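Local coordinates for protein MGS-M5 (Unidentified, PDB 4Q3N) that probably catalyses the NAD-dependent interconversion of L-lactate and pyruvate, as a lactate dehydrogenase built on a Rossmann-fold domain, at residues S120-V123 with D124-A127; D218-Y221 with E222-R226; Y232-G235 with M236-V239. One frame throughout, in Å; residues are numbered along the deposited sequence. Where two conformers were deposited one is given.

Contact 1: S120-V123 with D124-A127; sequences SNPV and DVLA
Leu126 reaches back from the first turn of helix 123-134 into the loop that leads to it. Its CD1 methyl lies 3.5 Å from Asn121 O and also packs against Ser120 CB and Pro122 CD. With CG anti to the carbonyl carbon (chi1 -68°), the branch is carried over Pro122 O. The same carbonyl oxygen accepts Leu126 N at 3.0 Å. One residue on, Ala127 N meets Val123 O at 2.9 Å. Pro122, preceded by a cis peptide, sits at the N-cap and turns the chain from strand 115-118 into the helix; Asn followed by cis-proline at this place is familiar in lactate dehydrogenases. Ile100 of helix 89-109 packs on both Leu126 and Ser120, whose OG is hydrogen-bonded to Ala79 O. Asp124 is buried, and both its carboxylate oxygens are bonded, OD1 to Ser256 OG and OD2 to His176 N. Main-chain bonds and apolar packing thus close the strand-to-helix turn, while the doubly held carboxylate ties its start to the loop with His176 and to Ser256 on strand 251-258.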
ATOM      1  N   SER A 120      17.041   3.064  22.158  1.00 28.23           N
ATOM      2  CA  SER A 120      18.299   3.642  22.640  1.00 30.26           C
ATOM      3  C   SER A 120      19.337   2.558  22.886  1.00 30.12           C
ATOM      4  O   SER A 120      18.977   1.525  23.393  1.00 29.32           O
ATOM      5  CB  SER A 120      18.060   4.405  23.945  1.00 31.35           C
ATOM      6  OG  SER A 120      17.062   5.391  23.798  1.00 32.62           O
ATOM      7  N   ASN A 121      20.615   2.813  22.609  1.00 30.58           N
ATOM      8  CA  ASN A 121      21.663   1.840  22.896  1.00 34.16           C
ATOM      9  C   ASN A 121      22.377   2.138  24.185  1.00 34.49           C
ATOM     10  O   ASN A 121      22.574   3.294  24.491  1.00 36.37           O
ATOM     11  CB  ASN A 121      22.691   1.798  21.763  1.00 36.63           C
ATOM     12  CG  ASN A 121      22.154   1.067  20.543  1.00 37.62           C
ATOM     13  OD1 ASN A 121      22.256   1.551  19.416  1.00 40.14           O
ATOM     14  ND2 ASN A 121      21.554  -0.093  20.777  1.00 35.16           N
ATOM     15  N   PRO A 122      22.807   1.086  24.927  1.00 34.95           N
ATOM     16  CA  PRO A 122      22.688  -0.346  24.570  1.00 33.39           C
ATOM     17  C   PRO A 122      21.284  -0.866  24.878  1.00 31.03           C
ATOM     18  O   PRO A 122      20.804  -0.816  26.020  1.00 32.83           O
ATOM     19  CB  PRO A 122      23.769  -1.024  25.448  1.00 33.85           C
ATOM     20  CG  PRO A 122      23.932  -0.114  26.587  1.00 36.64           C
ATOM     21  CD  PRO A 122      23.665   1.286  26.117  1.00 35.81           C
ATOM     22  N   VAL A 123      20.613  -1.313  23.841  1.00 28.15           N
ATOM     23  CA  VAL A 123      19.184  -1.472  23.897  1.00 28.60           C
ATOM     24  C   VAL A 123      18.745  -2.583  24.881  1.00 28.67           C
ATOM     25  O   VAL A 123      17.728  -2.453  25.545  1.00 29.17           O
ATOM     26  CB  VAL A 123      18.626  -1.736  22.465  1.00 26.21           C
ATOM     27  CG1 VAL A 123      19.211  -3.047  21.869  1.00 26.16           C
ATOM     28  CG2 VAL A 123      17.069  -1.797  22.472  1.00 26.84           C
ATOM     29  N   ASP A 124      19.515  -3.660  25.007  1.00 27.30           N
ATOM     30  CA  ASP A 124      19.072  -4.746  25.891  1.00 28.52           C
ATOM     31  C   ASP A 124      19.116  -4.290  27.330  1.00 29.39           C
ATOM     32  O   ASP A 124      18.182  -4.539  28.084  1.00 29.63           O
ATOM     33  CB  ASP A 124      19.920  -6.010  25.693  1.00 29.72           C
ATOM     34  CG  ASP A 124      19.871  -6.500  24.246  1.00 32.28           C
ATOM     35  OD1 ASP A 124      18.762  -6.839  23.775  1.00 30.03           O
ATOM     36  OD2 ASP A 124      20.924  -6.479  23.568  1.00 34.82           O
ATOM     37  N   VAL A 125      20.180  -3.586  27.728  1.00 28.40           N
ATOM     38  CA  VAL A 125      20.263  -3.183  29.129  0.50 29.93           C
ATOM     39  C   VAL A 125      19.236  -2.079  29.382  1.00 30.29           C
ATOM     40  O   VAL A 125      18.552  -2.113  30.399  1.00 32.61           O
ATOM     41  CB  VAL A 125      21.695  -2.726  29.560  0.50 34.80           C
ATOM     42  CG1 VAL A 125      22.772  -3.724  29.090  0.50 35.27           C
ATOM     43  CG2 VAL A 125      21.994  -1.330  29.101  0.50 35.46           C
ATOM     44  N   LEU A 126      19.047  -1.168  28.431  1.00 28.11           N
ATOM     45  CA  LEU A 126      18.157  -0.035  28.650  1.00 27.93           C
ATOM     46  C   LEU A 126      16.689  -0.457  28.622  1.00 28.24           C
ATOM     47  O   LEU A 126      15.861   0.135  29.319  1.00 29.89           O
ATOM     48  CB  LEU A 126      18.438   1.077  27.619  1.00 26.12           C
ATOM     49  CG  LEU A 126      19.810   1.754  27.828  1.00 28.06           C
ATOM     50  CD1 LEU A 126      19.995   2.851  26.799  1.00 28.55           C
ATOM     51  CD2 LEU A 126      20.038   2.278  29.295  1.00 28.06           C
ATOM     52  N   ALA A 127      16.385  -1.519  27.884  1.00 25.30           N
ATOM     53  CA  ALA A 127      15.032  -2.093  27.938  1.00 25.70           C
ATOM     54  C   ALA A 127      14.738  -2.676  29.318  1.00 26.53           C
ATOM     55  O   ALA A 127      13.619  -2.517  29.880  1.00 27.55           O
ATOM     56  CB  ALA A 127      14.849  -3.181  26.823  1.00 27.03           C
TER

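Contact 2: D218-Y221 with E222-R226; sequences DAAY and EIISR
An i to i+4 salt bridge and two further side-chain pairings mark the last turns of the long helix 206-227, where Asp218 faces Glu222 and Tyr221 lies beside Ser225. Asp218 OD2 and Glu222 OE1 are 3.7 Å apart, two acidic groups whose carboxylate planes stand 82° to each other. Glu222 bends away from a straight chain at chi2 (52°), which sends its other oxygen toward the next turn. There OE2 takes Arg226 NE at 2.7 Å, approached on its anti side and somewhat out of the carboxylate plane, while OE2 itself lies close to the plane of the guanidinium. Arg226 NH2 adds a weak bond to the same OE2 at 3.1 Å. The basic group probably offsets the acidic pair and eases its mutual repulsion. This helix belongs to the alpha/beta C-terminal part of the lactate/malate dehydrogenase fold, and here it lies against the second subunit: Arg226 NH1 forms a salt bridge with Glu42 of that subunit, and Ser225 O accepts Arg39 NH2 from it. The guanidinium is therefore shared between a partner within its own helix and one across the interface. On another side, Tyr221 CE1 approaches Ser225 CB at 4.1 Å, the ring set obliquely. Ser225 OG, placed between its backbone N and carbonyl carbon (chi1 69°), turns back to donate to Glu222 O at 2.8 Å from above the carbonyl plane. Ile224 lays CG1 and CD1 along Ala220 O, each 3.2 Å from it, and that oxygen also receives Ile224 N at 2.9 Å.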
ATOM      1  N   ASP A 218      29.937  -6.426  11.852  1.00 27.82           N
ATOM      2  CA  ASP A 218      30.690  -5.211  11.510  1.00 27.33           C
ATOM      3  C   ASP A 218      29.824  -4.159  10.827  1.00 26.05           C
ATOM      4  O   ASP A 218      30.304  -3.062  10.563  1.00 26.94           O
ATOM      5  CB  ASP A 218      31.829  -5.561  10.572  1.00 28.45           C
ATOM      6  CG  ASP A 218      32.950  -4.535  10.577  1.00 32.44           C
ATOM      7  OD1 ASP A 218      33.320  -3.973  11.661  1.00 31.62           O
ATOM      8  OD2 ASP A 218      33.524  -4.345   9.486  1.00 34.35           O
ATOM      9  N   ALA A 219      28.555  -4.493  10.549  1.00 25.01           N
ATOM     10  CA  ALA A 219      27.689  -3.605   9.746  1.00 25.16           C
ATOM     11  C   ALA A 219      27.506  -2.195  10.303  1.00 26.76           C
ATOM     12  O   ALA A 219      27.657  -1.216   9.574  1.00 28.21           O
ATOM     13  CB  ALA A 219      26.312  -4.257   9.534  1.00 24.56           C
ATOM     14  N   ALA A 220      27.201  -2.067  11.591  1.00 25.76           N
ATOM     15  CA  ALA A 220      27.064  -0.742  12.187  1.00 26.14           C
ATOM     16  C   ALA A 220      28.334   0.074  12.056  1.00 29.68           C
ATOM     17  O   ALA A 220      28.313   1.259  11.695  1.00 30.81           O
ATOM     18  CB  ALA A 220      26.689  -0.860  13.666  1.00 26.94           C
ATOM     19  N   TYR A 221      29.452  -0.536  12.425  1.00 27.49           N
ATOM     20  CA  TYR A 221      30.728   0.173  12.330  1.00 28.98           C
ATOM     21  C   TYR A 221      30.976   0.664  10.920  1.00 28.91           C
ATOM     22  O   TYR A 221      31.464   1.781  10.680  1.00 28.25           O
ATOM     23  CB  TYR A 221      31.906  -0.732  12.742  1.00 29.50           C
ATOM     24  CG  TYR A 221      33.214  -0.004  12.617  1.00 30.09           C
ATOM     25  CD1 TYR A 221      33.892   0.059  11.406  1.00 31.98           C
ATOM     26  CD2 TYR A 221      33.783   0.617  13.726  1.00 30.36           C
ATOM     27  CE1 TYR A 221      35.115   0.766  11.293  1.00 32.76           C
ATOM     28  CE2 TYR A 221      34.985   1.294  13.631  1.00 33.61           C
ATOM     29  CZ  TYR A 221      35.647   1.366  12.412  1.00 34.71           C
ATOM     30  OH  TYR A 221      36.846   2.015  12.322  1.00 36.68           O
ATOM     31  N   GLU A 222      30.690  -0.221   9.984  1.00 27.08           N
ATOM     32  CA  GLU A 222      30.953   0.054   8.579  1.00 31.60           C
ATOM     33  C   GLU A 222      30.138   1.287   8.123  1.00 29.56           C
ATOM     34  O   GLU A 222      30.665   2.193   7.450  1.00 30.15           O
ATOM     35  CB  GLU A 222      30.599  -1.201   7.759  1.00 35.20           C
ATOM     36  CG  GLU A 222      31.094  -1.255   6.369  1.00 41.90           C
ATOM     37  CD  GLU A 222      32.594  -0.996   6.259  1.00 50.53           C
ATOM     38  OE1 GLU A 222      33.379  -1.878   6.679  1.00 50.63           O
ATOM     39  OE2 GLU A 222      32.958   0.104   5.752  1.00 50.63           O
ATOM     40  N   ILE A 223      28.860   1.316   8.500  1.00 26.90           N
ATOM     41  CA  ILE A 223      28.000   2.410   8.100  1.00 25.87           C
ATOM     42  C   ILE A 223      28.434   3.713   8.806  1.00 25.96           C
ATOM     43  O   ILE A 223      28.619   4.745   8.169  1.00 25.84           O
ATOM     44  CB  ILE A 223      26.532   2.073   8.383  1.00 25.29           C
ATOM     45  CG1 ILE A 223      26.048   1.001   7.370  1.00 21.73           C
ATOM     46  CG2 ILE A 223      25.630   3.356   8.216  1.00 23.78           C
ATOM     47  CD1 ILE A 223      24.739   0.176   7.854  1.00 20.58           C
ATOM     48  N   ILE A 224      28.624   3.641  10.115  1.00 26.25           N
ATOM     49  CA  ILE A 224      29.084   4.804  10.892  1.00 27.53           C
ATOM     50  C   ILE A 224      30.338   5.380  10.311  1.00 29.66           C
ATOM     51  O   ILE A 224      30.467   6.607  10.212  1.00 28.89           O
ATOM     52  CB  ILE A 224      29.327   4.410  12.362  1.00 28.60           C
ATOM     53  CG1 ILE A 224      27.979   4.113  13.057  1.00 28.91           C
ATOM     54  CG2 ILE A 224      30.105   5.511  13.124  1.00 31.01           C
ATOM     55  CD1 ILE A 224      28.118   3.208  14.280  1.00 30.09           C
ATOM     56  N   SER A 225      31.273   4.520   9.891  1.00 30.63           N
ATOM     57  CA  SER A 225      32.540   5.050   9.404  1.00 34.62           C
ATOM     58  C   SER A 225      32.372   5.766   8.045  1.00 34.31           C
ATOM     59  O   SER A 225      33.258   6.493   7.612  1.00 33.53           O
ATOM     60  CB  SER A 225      33.596   3.943   9.255  1.00 38.24           C
ATOM     61  OG  SER A 225      33.240   3.073   8.177  1.00 40.95           O
ATOM     62  N   ARG A 226      31.266   5.514   7.353  1.00 30.51           N
ATOM     63  CA  ARG A 226      31.051   6.067   6.004  1.00 31.66           C
ATOM     64  C   ARG A 226      30.081   7.257   5.955  1.00 31.67           C
ATOM     65  O   ARG A 226      30.212   8.158   5.114  1.00 31.24           O
ATOM     66  CB  ARG A 226      30.491   4.973   5.086  1.00 30.33           C
ATOM     67  CG  ARG A 226      31.527   4.019   4.618  1.00 32.39           C
ATOM     68  CD  ARG A 226      30.807   2.746   4.134  1.00 33.19           C
ATOM     69  NE  ARG A 226      31.796   1.690   3.906  1.00 35.98           N
ATOM     70  CZ  ARG A 226      32.422   1.494   2.768  1.00 38.86           C
ATOM     71  NH1 ARG A 226      32.193   2.302   1.740  1.00 39.64           N
ATOM     72  NH2 ARG A 226      33.288   0.491   2.664  1.00 40.95           N
TER

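Contact 3: Y232-G235 with M236-V239; sequences YGIG and MALV
Ile234 O and Gly235 O are each covered by the side chain four residues on, Leu238 and Val239, in the close-packed part of the first turns of helix 232-246. A chi1 of -66° sets Leu238 CG beside its own backbone N, 3.3 Å from Ile234 O. That oxygen also takes Leu238 N at 2.8 Å. Val239 CG2 lies 3.2 Å from Gly235 O, while its side chain also packs against Ala21 and Met22 of helix 13-25. Gly233 O is gripped twice, by Ala237 N at 3.1 Å and more weakly by Met236 N. Met236 N makes its main bond to Tyr232 O, at 3.2 Å. The Ile234 side is looser. This residue is partly exposed, and an acetate ion lies about 4 Å from its side chain. It slants across Leu238, with Ile234 CG1 3.9 Å from Leu238 CD1, and its CD1 is 4.2 Å from Ala237 CB; two conformers were deposited, so both spacings are doubtful guides. At the helix start, Tyr20 OH of the second subunit bonds to Tyr232 O. Two N-H groups there, those of Tyr232 and Gly233, are held by the carboxylate of Asp47 from that subunit, which the positive end of the helix would be expected to stabilise. The interface is thus joined by side chains of one subunit bonded to the backbone of the other.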
ATOM      1  N   TYR A 232      18.678   4.501   8.888  1.00 20.24           N
ATOM      2  CA  TYR A 232      17.578   4.061   8.014  1.00 20.29           C
ATOM      3  C   TYR A 232      17.152   2.622   8.335  1.00 21.98           C
ATOM      4  O   TYR A 232      15.945   2.275   8.409  1.00 20.94           O
ATOM      5  CB  TYR A 232      17.988   4.209   6.536  1.00 20.63           C
ATOM      6  CG  TYR A 232      18.138   5.675   6.118  1.00 21.99           C
ATOM      7  CD1 TYR A 232      17.166   6.605   6.459  1.00 22.37           C
ATOM      8  CD2 TYR A 232      19.250   6.105   5.392  1.00 21.04           C
ATOM      9  CE1 TYR A 232      17.289   7.941   6.089  1.00 21.70           C
ATOM     10  CE2 TYR A 232      19.387   7.431   5.013  1.00 25.14           C
ATOM     11  CZ  TYR A 232      18.405   8.343   5.378  1.00 24.14           C
ATOM     12  OH  TYR A 232      18.553   9.672   5.048  1.00 22.92           O
ATOM     13  N   GLY A 233      18.129   1.763   8.557  1.00 22.50           N
ATOM     14  CA  GLY A 233      17.823   0.377   8.918  1.00 22.36           C
ATOM     15  C   GLY A 233      16.971   0.249  10.172  1.00 22.62           C
ATOM     16  O   GLY A 233      15.889  -0.354  10.138  1.00 20.32           O
ATOM     17  N   ILE A 234      17.400   0.831  11.288  1.00 21.68           N
ATOM     18  CA  ILE A 234      16.629   0.696  12.534  0.50 21.18           C
ATOM     19  C   ILE A 234      15.253   1.362  12.363  1.00 21.33           C
ATOM     20  O   ILE A 234      14.248   0.896  12.903  1.00 22.81           O
ATOM     21  CB  ILE A 234      17.405   1.300  13.730  0.50 22.21           C
ATOM     22  CG1 ILE A 234      16.674   1.036  15.055  0.50 23.13           C
ATOM     23  CG2 ILE A 234      17.656   2.790  13.516  0.50 22.52           C
ATOM     24  CD1 ILE A 234      16.487  -0.461  15.402  0.50 22.42           C
ATOM     25  N   GLY A 235      15.205   2.448  11.595  1.00 21.66           N
ATOM     26  CA  GLY A 235      13.916   3.097  11.392  1.00 20.76           C
ATOM     27  C   GLY A 235      12.869   2.126  10.839  1.00 22.12           C
ATOM     28  O   GLY A 235      11.719   2.089  11.301  1.00 22.62           O
ATOM     29  N   MET A 236      13.242   1.338   9.843  1.00 20.36           N
ATOM     30  CA  MET A 236      12.271   0.379   9.251  1.00 20.36           C
ATOM     31  C   MET A 236      12.007  -0.835  10.159  1.00 21.34           C
ATOM     32  O   MET A 236      10.904  -1.405  10.148  1.00 23.53           O
ATOM     33  CB  MET A 236      12.785  -0.070   7.880  1.00 20.01           C
ATOM     34  CG  MET A 236      12.657   1.105   6.850  1.00 22.51           C
ATOM     35  SD  MET A 236      13.116   0.664   5.178  1.00 23.75           S
ATOM     36  CE  MET A 236      11.653  -0.362   4.721  1.00 18.23           C
ATOM     37  N   ALA A 237      13.011  -1.235  10.960  1.00 21.89           N
ATOM     38  CA  ALA A 237      12.808  -2.295  11.947  1.00 22.61           C
ATOM     39  C   ALA A 237      11.758  -1.817  12.967  1.00 22.79           C
ATOM     40  O   ALA A 237      10.849  -2.572  13.327  1.00 22.42           O
ATOM     41  CB  ALA A 237      14.166  -2.632  12.695  1.00 21.00           C
ATOM     42  N   LEU A 238      11.907  -0.572  13.462  1.00 20.80           N
ATOM     43  CA  LEU A 238      10.944  -0.043  14.438  1.00 21.37           C
ATOM     44  C   LEU A 238       9.516   0.058  13.831  1.00 20.57           C
ATOM     45  O   LEU A 238       8.499  -0.171  14.525  1.00 20.91           O
ATOM     46  CB  LEU A 238      11.369   1.338  14.956  1.00 21.14           C
ATOM     47  CG  LEU A 238      12.672   1.327  15.791  1.00 22.65           C
ATOM     48  CD1 LEU A 238      13.274   2.758  16.032  1.00 19.16           C
ATOM     49  CD2 LEU A 238      12.440   0.562  17.135  1.00 22.92           C
ATOM     50  N   VAL A 239       9.446   0.441  12.562  1.00 19.48           N
ATOM     51  CA  VAL A 239       8.137   0.449  11.890  1.00 19.77           C
ATOM     52  C   VAL A 239       7.522  -0.941  11.907  1.00 21.49           C
ATOM     53  O   VAL A 239       6.319  -1.132  12.211  1.00 21.47           O
ATOM     54  CB  VAL A 239       8.249   0.953  10.441  1.00 18.90           C
ATOM     55  CG1 VAL A 239       6.857   0.731   9.724  1.00 16.39           C
ATOM     56  CG2 VAL A 239       8.641   2.425  10.491  1.00 19.48           C
TER

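How the contacts relate
The three contacts follow one another in the chain without touching. Contact 1 lies in the NAD-binding region, contacts 2 and 3 in the alpha/beta C-terminal region, on successive helices. Between centres, contact 2 is about 19 Å from contact 1, and contact 3 about 16 Å from either; nearest atoms are about 7 to 8 Å apart in every pair. Contacts 2 and 3 meet the second subunit, whereas contact 1 is covered within its own chain. Bound acetate lies about 3 Å from the side chains of Asn121 and Asp218, about 4 Å from that of Ile234. Ser120 and Leu238 lie near, without touching, a probable Rossmann GxGxxG motif, consistent with a place close to the coenzyme site.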